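Local coordinates for protein glycerophosphodiester phosphodiesterase (Thermotoga maritima, PDB 1O1Z) that belongs to the glycerophosphodiester phosphodiesterase family and is built as a TIM barrel, at residues R75-V79 with S80-E84; R113-A116 with D117-E121. One frame throughout, in Å; residues are numbered along the deposited sequence.

Contact 1 of 2, residues R75-V79 with S80-E84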
ATOM      1  N   ARG A  75     -10.781  -4.763  16.193  1.00  8.13           N
ATOM      2  CA  ARG A  75     -10.733  -6.159  16.616  1.00 11.11           C
ATOM      3  C   ARG A  75     -11.738  -6.496  17.719  1.00 10.16           C
ATOM      4  O   ARG A  75     -11.867  -7.667  18.087  1.00 13.15           O
ATOM      5  CB  ARG A  75      -9.328  -6.570  17.038  1.00 10.54           C
ATOM      6  CG  ARG A  75      -8.793  -5.924  18.296  1.00 11.28           C
ATOM      7  CD  ARG A  75      -7.362  -6.384  18.626  1.00 13.44           C
ATOM      8  NE  ARG A  75      -6.448  -5.854  17.629  1.00 13.40           N
ATOM      9  CZ  ARG A  75      -5.803  -4.681  17.711  1.00 16.11           C
ATOM     10  NH1 ARG A  75      -5.925  -3.908  18.775  1.00 16.37           N
ATOM     11  NH2 ARG A  75      -5.035  -4.281  16.694  1.00 16.07           N
ATOM     12  N   ASP A  76     -12.427  -5.485  18.234  1.00  8.96           N
ATOM     13  CA  ASP A  76     -13.389  -5.638  19.309  1.00 10.79           C
ATOM     14  C   ASP A  76     -14.820  -5.734  18.762  1.00 11.34           C
ATOM     15  O   ASP A  76     -15.751  -5.959  19.538  1.00 14.10           O
ATOM     16  CB  ASP A  76     -13.293  -4.448  20.267  1.00 11.09           C
ATOM     17  CG  ASP A  76     -12.095  -4.514  21.214  1.00 18.61           C
ATOM     18  OD1 ASP A  76     -11.390  -5.538  21.280  1.00 20.02           O
ATOM     19  OD2 ASP A  76     -11.816  -3.558  21.959  1.00 24.78           O
ATOM     20  N   ALA A  77     -14.991  -5.532  17.462  1.00 11.00           N
ATOM     21  CA  ALA A  77     -16.313  -5.541  16.837  1.00 11.01           C
ATOM     22  C   ALA A  77     -16.322  -6.501  15.660  1.00 11.86           C
ATOM     23  O   ALA A  77     -15.322  -6.650  14.949  1.00 11.99           O
ATOM     24  CB  ALA A  77     -16.677  -4.155  16.372  1.00 11.89           C
ATOM     25  N   THR A  78     -17.471  -7.138  15.417  1.00 11.05           N
ATOM     26  CA  THR A  78     -17.635  -7.938  14.214  1.00 11.70           C
ATOM     27  C   THR A  78     -17.763  -7.045  12.973  1.00  9.45           C
ATOM     28  O   THR A  78     -18.056  -5.840  13.062  1.00  9.50           O
ATOM     29  CB  THR A  78     -18.892  -8.820  14.302  1.00 12.49           C
ATOM     30  OG1 THR A  78     -20.051  -7.966  14.349  1.00 11.15           O
ATOM     31  CG2 THR A  78     -18.903  -9.658  15.583  1.00 15.11           C
ATOM     32  N   VAL A  79     -17.588  -7.626  11.799  1.00 10.08           N
ATOM     33  CA  VAL A  79     -17.790  -6.856  10.569  1.00 12.27           C
ATOM     34  C   VAL A  79     -19.174  -6.185  10.531  1.00  9.78           C
ATOM     35  O   VAL A  79     -19.285  -4.999  10.230  1.00 10.08           O
ATOM     36  CB  VAL A  79     -17.578  -7.708   9.295  1.00 15.04           C
ATOM     37  CG1 VAL A  79     -17.955  -6.935   8.061  1.00 18.02           C
ATOM     38  CG2 VAL A  79     -16.126  -8.152   9.179  1.00 16.81           C
ATOM     39  N   SER A  80     -20.217  -6.932  10.884  1.00 11.70           N
ATOM     40  CA  SER A  80     -21.571  -6.385  10.905  1.00  9.17           C
ATOM     41  C   SER A  80     -21.672  -5.188  11.854  1.00  7.92           C
ATOM     42  O   SER A  80     -22.254  -4.166  11.513  1.00  9.79           O
ATOM     43  CB  SER A  80     -22.580  -7.466  11.292  1.00 12.94           C
ATOM     44  OG  SER A  80     -23.894  -6.918  11.226  1.00 13.93           O
ATOM     45  N   GLU A  81     -21.094  -5.323  13.059  1.00  8.03           N
ATOM     46  CA  GLU A  81     -21.096  -4.240  14.041  1.00  9.04           C
ATOM     47  C   GLU A  81     -20.352  -3.005  13.526  1.00  8.23           C
ATOM     48  O   GLU A  81     -20.810  -1.890  13.703  1.00  9.80           O
ATOM     49  CB  GLU A  81     -20.482  -4.729  15.347  1.00  9.80           C
ATOM     50  CG  GLU A  81     -21.424  -5.675  16.081  1.00 11.40           C
ATOM     51  CD  GLU A  81     -20.792  -6.462  17.214  1.00 18.65           C
ATOM     52  OE1 GLU A  81     -19.547  -6.441  17.410  1.00 14.57           O
ATOM     53  OE2 GLU A  81     -21.565  -7.145  17.923  1.00 19.01           O
ATOM     54  N   LEU A  82     -19.224  -3.228  12.863  1.00  8.77           N
ATOM     55  CA  LEU A  82     -18.448  -2.136  12.278  1.00  9.17           C
ATOM     56  C   LEU A  82     -19.209  -1.413  11.183  1.00  7.91           C
ATOM     57  O   LEU A  82     -19.181  -0.201  11.088  1.00  9.37           O
ATOM     58  CB  LEU A  82     -17.106  -2.644  11.750  1.00  9.90           C
ATOM     59  CG  LEU A  82     -16.161  -3.130  12.851  1.00  9.14           C
ATOM     60  CD1 LEU A  82     -15.006  -3.934  12.274  1.00 13.91           C
ATOM     61  CD2 LEU A  82     -15.666  -1.955  13.693  1.00 12.61           C
ATOM     62  N   LYS A  83     -19.884  -2.171  10.337  1.00  9.92           N
ATOM     63  CA  LYS A  83     -20.724  -1.577   9.302  1.00  9.68           C
ATOM     64  C   LYS A  83     -21.901  -0.800   9.898  1.00  7.62           C
ATOM     65  O   LYS A  83     -22.250   0.259   9.397  1.00  9.47           O
ATOM     66  CB  LYS A  83     -21.197  -2.676   8.353  1.00 10.47           C
ATOM     67  CG  LYS A  83     -20.069  -3.081   7.389  1.00 14.21           C
ATOM     68  CD  LYS A  83     -20.445  -4.118   6.387  1.00 19.45           C
ATOM     69  CE  LYS A  83     -19.284  -4.446   5.456  1.00 17.96           C
ATOM     70  NZ  LYS A  83     -19.067  -3.461   4.373  1.00 16.13           N
ATOM     71  N   GLU A  84     -22.502  -1.309  10.967  1.00  8.91           N
ATOM     72  CA  GLU A  84     -23.574  -0.581  11.616  1.00 10.50           C
ATOM     73  C   GLU A  84     -23.052   0.750  12.165  1.00  9.05           C
ATOM     74  O   GLU A  84     -23.664   1.786  11.979  1.00 11.02           O
ATOM     75  CB  GLU A  84     -24.195  -1.411  12.752  0.65 13.57           C
ATOM     76  CG  GLU A  84     -24.861  -2.707  12.303  0.65 14.60           C
ATOM     77  CD  GLU A  84     -24.956  -3.754  13.413  0.65 21.62           C
ATOM     78  OE1 GLU A  84     -25.349  -3.386  14.536  0.65 22.97           O
ATOM     79  OE2 GLU A  84     -24.639  -4.951  13.173  0.65 14.02           O
TER
HETATM   80  O   HOH W   1     -18.219  -7.348  19.565  1.00 24.53           O

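Contact 2 of 2, residues R113-A116 with D117-E121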
ATOM      1  N   ARG A 113       0.168  -8.781  11.956  1.00 11.20           N
ATOM      2  CA  ARG A 113       0.619 -10.129  11.585  1.00  9.93           C
ATOM      3  C   ARG A 113      -0.500 -11.143  11.635  1.00 10.84           C
ATOM      4  O   ARG A 113      -0.578 -12.033  10.803  1.00 12.54           O
ATOM      5  CB  ARG A 113       1.788 -10.599  12.460  1.00 11.58           C
ATOM      6  CG  ARG A 113       2.065 -12.123  12.427  1.00 16.34           C
ATOM      7  CD  ARG A 113       3.237 -12.567  13.317  1.00 13.61           C
ATOM      8  NE  ARG A 113       4.547 -12.220  12.713  1.00 14.13           N
ATOM      9  CZ  ARG A 113       5.225 -13.008  11.911  1.00 16.13           C
ATOM     10  NH1 ARG A 113       4.676 -14.177  11.562  1.00 22.32           N
ATOM     11  NH2 ARG A 113       6.444 -12.647  11.453  1.00 17.49           N
ATOM     12  N   GLU A 114      -1.385 -11.017  12.616  1.00 10.84           N
ATOM     13  CA  GLU A 114      -2.469 -11.987  12.759  1.00 11.09           C
ATOM     14  C   GLU A 114      -3.451 -12.017  11.589  1.00 11.29           C
ATOM     15  O   GLU A 114      -4.199 -12.974  11.451  1.00 14.12           O
ATOM     16  CB  GLU A 114      -3.206 -11.782  14.090  1.00 12.81           C
ATOM     17  CG  GLU A 114      -3.817 -10.410  14.284  1.00 13.60           C
ATOM     18  CD  GLU A 114      -2.895  -9.408  15.009  1.00 17.04           C
ATOM     19  OE1 GLU A 114      -1.631  -9.529  14.986  1.00 13.65           O
ATOM     20  OE2 GLU A 114      -3.443  -8.443  15.614  1.00 14.52           O
ATOM     21  N   ALA A 115      -3.444 -10.971  10.751  1.00  9.57           N
ATOM     22  CA  ALA A 115      -4.285 -10.930   9.553  1.00  9.58           C
ATOM     23  C   ALA A 115      -3.676 -11.649   8.370  1.00  9.75           C
ATOM     24  O   ALA A 115      -4.358 -11.895   7.388  1.00 11.46           O
ATOM     25  CB  ALA A 115      -4.587  -9.496   9.166  1.00 12.09           C
ATOM     26  N   ALA A 116      -2.386 -11.978   8.440  1.00  9.89           N
ATOM     27  CA  ALA A 116      -1.671 -12.464   7.259  1.00 11.84           C
ATOM     28  C   ALA A 116      -2.253 -13.753   6.688  1.00 11.70           C
ATOM     29  O   ALA A 116      -2.457 -13.835   5.472  1.00 12.03           O
ATOM     30  CB  ALA A 116      -0.204 -12.651   7.572  1.00 14.05           C
ATOM     31  N   ASP A 117      -2.556 -14.744   7.521  1.00 10.87           N
ATOM     32  CA  ASP A 117      -3.059 -16.013   6.975  1.00 12.25           C
ATOM     33  C   ASP A 117      -4.401 -15.808   6.262  1.00 10.93           C
ATOM     34  O   ASP A 117      -4.617 -16.351   5.171  1.00 12.43           O
ATOM     35  CB  ASP A 117      -3.195 -17.061   8.060  1.00 14.30           C
ATOM     36  CG  ASP A 117      -1.844 -17.635   8.500  1.00 18.10           C
ATOM     37  OD1 ASP A 117      -0.842 -17.537   7.757  1.00 21.45           O
ATOM     38  OD2 ASP A 117      -1.705 -18.225   9.571  1.00 27.78           O
ATOM     39  N   ALA A 118      -5.309 -15.032   6.866  1.00  9.46           N
ATOM     40  CA  ALA A 118      -6.596 -14.748   6.246  1.00 10.25           C
ATOM     41  C   ALA A 118      -6.470 -13.968   4.939  1.00 10.59           C
ATOM     42  O   ALA A 118      -7.199 -14.211   3.987  1.00 13.22           O
ATOM     43  CB  ALA A 118      -7.493 -14.005   7.216  1.00 13.83           C
ATOM     44  N   VAL A 119      -5.541 -13.032   4.895  1.00  9.92           N
ATOM     45  CA  VAL A 119      -5.290 -12.259   3.691  1.00  9.22           C
ATOM     46  C   VAL A 119      -4.771 -13.183   2.586  1.00 10.22           C
ATOM     47  O   VAL A 119      -5.218 -13.087   1.454  1.00 11.41           O
ATOM     48  CB  VAL A 119      -4.285 -11.123   3.948  1.00 11.11           C
ATOM     49  CG1 VAL A 119      -3.784 -10.516   2.645  1.00 13.22           C
ATOM     50  CG2 VAL A 119      -4.931 -10.063   4.836  1.00 12.05           C
ATOM     51  N   LEU A 120      -3.829 -14.052   2.911  1.00  9.43           N
ATOM     52  CA  LEU A 120      -3.268 -14.965   1.909  1.00 10.91           C
ATOM     53  C   LEU A 120      -4.337 -15.901   1.360  1.00 11.93           C
ATOM     54  O   LEU A 120      -4.365 -16.168   0.168  1.00 13.74           O
ATOM     55  CB  LEU A 120      -2.072 -15.713   2.463  1.00 12.23           C
ATOM     56  CG  LEU A 120      -0.849 -14.793   2.587  1.00 13.84           C
ATOM     57  CD1 LEU A 120       0.218 -15.399   3.486  1.00 19.76           C
ATOM     58  CD2 LEU A 120      -0.286 -14.483   1.155  1.00 17.29           C
ATOM     59  N   GLU A 121      -5.234 -16.377   2.216  1.00 10.53           N
ATOM     60  CA  GLU A 121      -6.265 -17.286   1.761  1.00 12.76           C
ATOM     61  C   GLU A 121      -7.207 -16.607   0.779  1.00 10.61           C
ATOM     62  O   GLU A 121      -7.500 -17.162  -0.304  1.00 12.89           O
ATOM     63  CB  GLU A 121      -7.012 -17.873   2.968  1.00 15.04           C
ATOM     64  CG  GLU A 121      -7.997 -18.970   2.605  1.00 25.00           C
ATOM     65  CD  GLU A 121      -7.349 -20.147   1.883  1.00 27.14           C
ATOM     66  OE1 GLU A 121      -6.178 -20.507   2.193  1.00 33.36           O
ATOM     67  OE2 GLU A 121      -8.012 -20.724   0.987  1.00 43.88           O
TER
HETATM   68  O   HOH W   2      -1.435 -14.707  10.232  1.00 17.72           O
HETATM   69  O   HOH W   3      -5.288 -14.590   9.686  1.00 19.02           O

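Contact 1 of 2, residues R75-V79 with S80-E84
A capping box formed by T78 and E81 opens helix 79-85, where the chain comes out of the loop after strand 70-73. Two reciprocal bonds define it. T78 OG1 accepts from E81 N at 3.1 Å, and T78 N donates to E81 OE1 at 3.0 Å, meeting that oxygen from above the carboxylate plane, 43° out of it. A chi1 of 65° sets T78 OG1 between its own backbone N and carbonyl carbon, from where it faces the amide of E81. E81 reaches back with an extended chain beyond CG, and its CG packs 3.2 Å from T78 OG1. The regular i to i+4 pattern starts at once: L82 N bonds to T78 O and K83 N to V79 O. Outside the box, the cap is tied to the neighbouring loop by V79 N, which donates to D53 OD1. On the buried side A77 CB rests against L82 CD2 at 3.6 Å. V79 CG1 lies alongside the K83 chain, 3.8 Å from K83 CE, and the K83 amine goes on to a salt bridge with E95. One water donates both to D76 O, at 2.8 Å, and to E81 OE1, at 2.7 Å, giving that carboxylate oxygen a second donor.

Contact 2 of 2, residues R113-A116 with D117-E121
A115 and A116 meet V119 and L120 through the backbone bonds that start helix 116-123. V119 N donates to A115 O at 3.0 Å, and L120 N to A116 O at 2.9 Å, with N-H...O angles of 159° and 164°. Side chains close over the same carbonyls: V119 CG2 stands 3.2 Å from A115 O, and L120 CG 3.4 Å from A116 O. V119 has CG2 beside its backbone N (chi1 167° for CG1), which brings that methyl over the oxygen its own amide binds. The methyl groups themselves meet more loosely, A115 CB to V119 CG2 being 4.4 Å.

Two waters serve the amides of the first turn. One accepts from D117 N at 2.9 Å and donates to R113 O; the other accepts from A118 N and donates to E114 O at 2.6 Å. Each replaces a direct i to i+4 bond by a bridge. Further out, V119 packs on V48 and V56 of the sheet, A116 on L138 of helix 136-142, and L120 on F143. D117 OD1 forms a salt bridge with K142, and R113 one with E141.

Water thus takes part in the first turn, accepting from the amides of D117 and A118. The carboxylate of D117, paired with K142 and close to the positive end of the helix dipole, would probably be favoured as an anion.

In the fold
Both contacts are starts of helices, and they follow in series along the chain: contact 1 opens helix 79-85 after strand 70-73, and contact 2 opens helix 116-123 after strand 105-110, with helix 93-99 between them. Their centres lie about 18 Å apart, their nearest atoms about 4 Å, without touching. Strand 105-110 is parallel to strands 43-50 and 129-133 in the barrel sheet, so contact 2 belongs to the repeating strand-helix frame, its centre about 15 Å from that of the chain. Contact 1 sits farther out, at about 23 Å, in the excursion between barrel strands 43-50 and 105-110. R75 of contact 1 pairs with E112, just before contact 2, tying excursion to frame by a salt bridge.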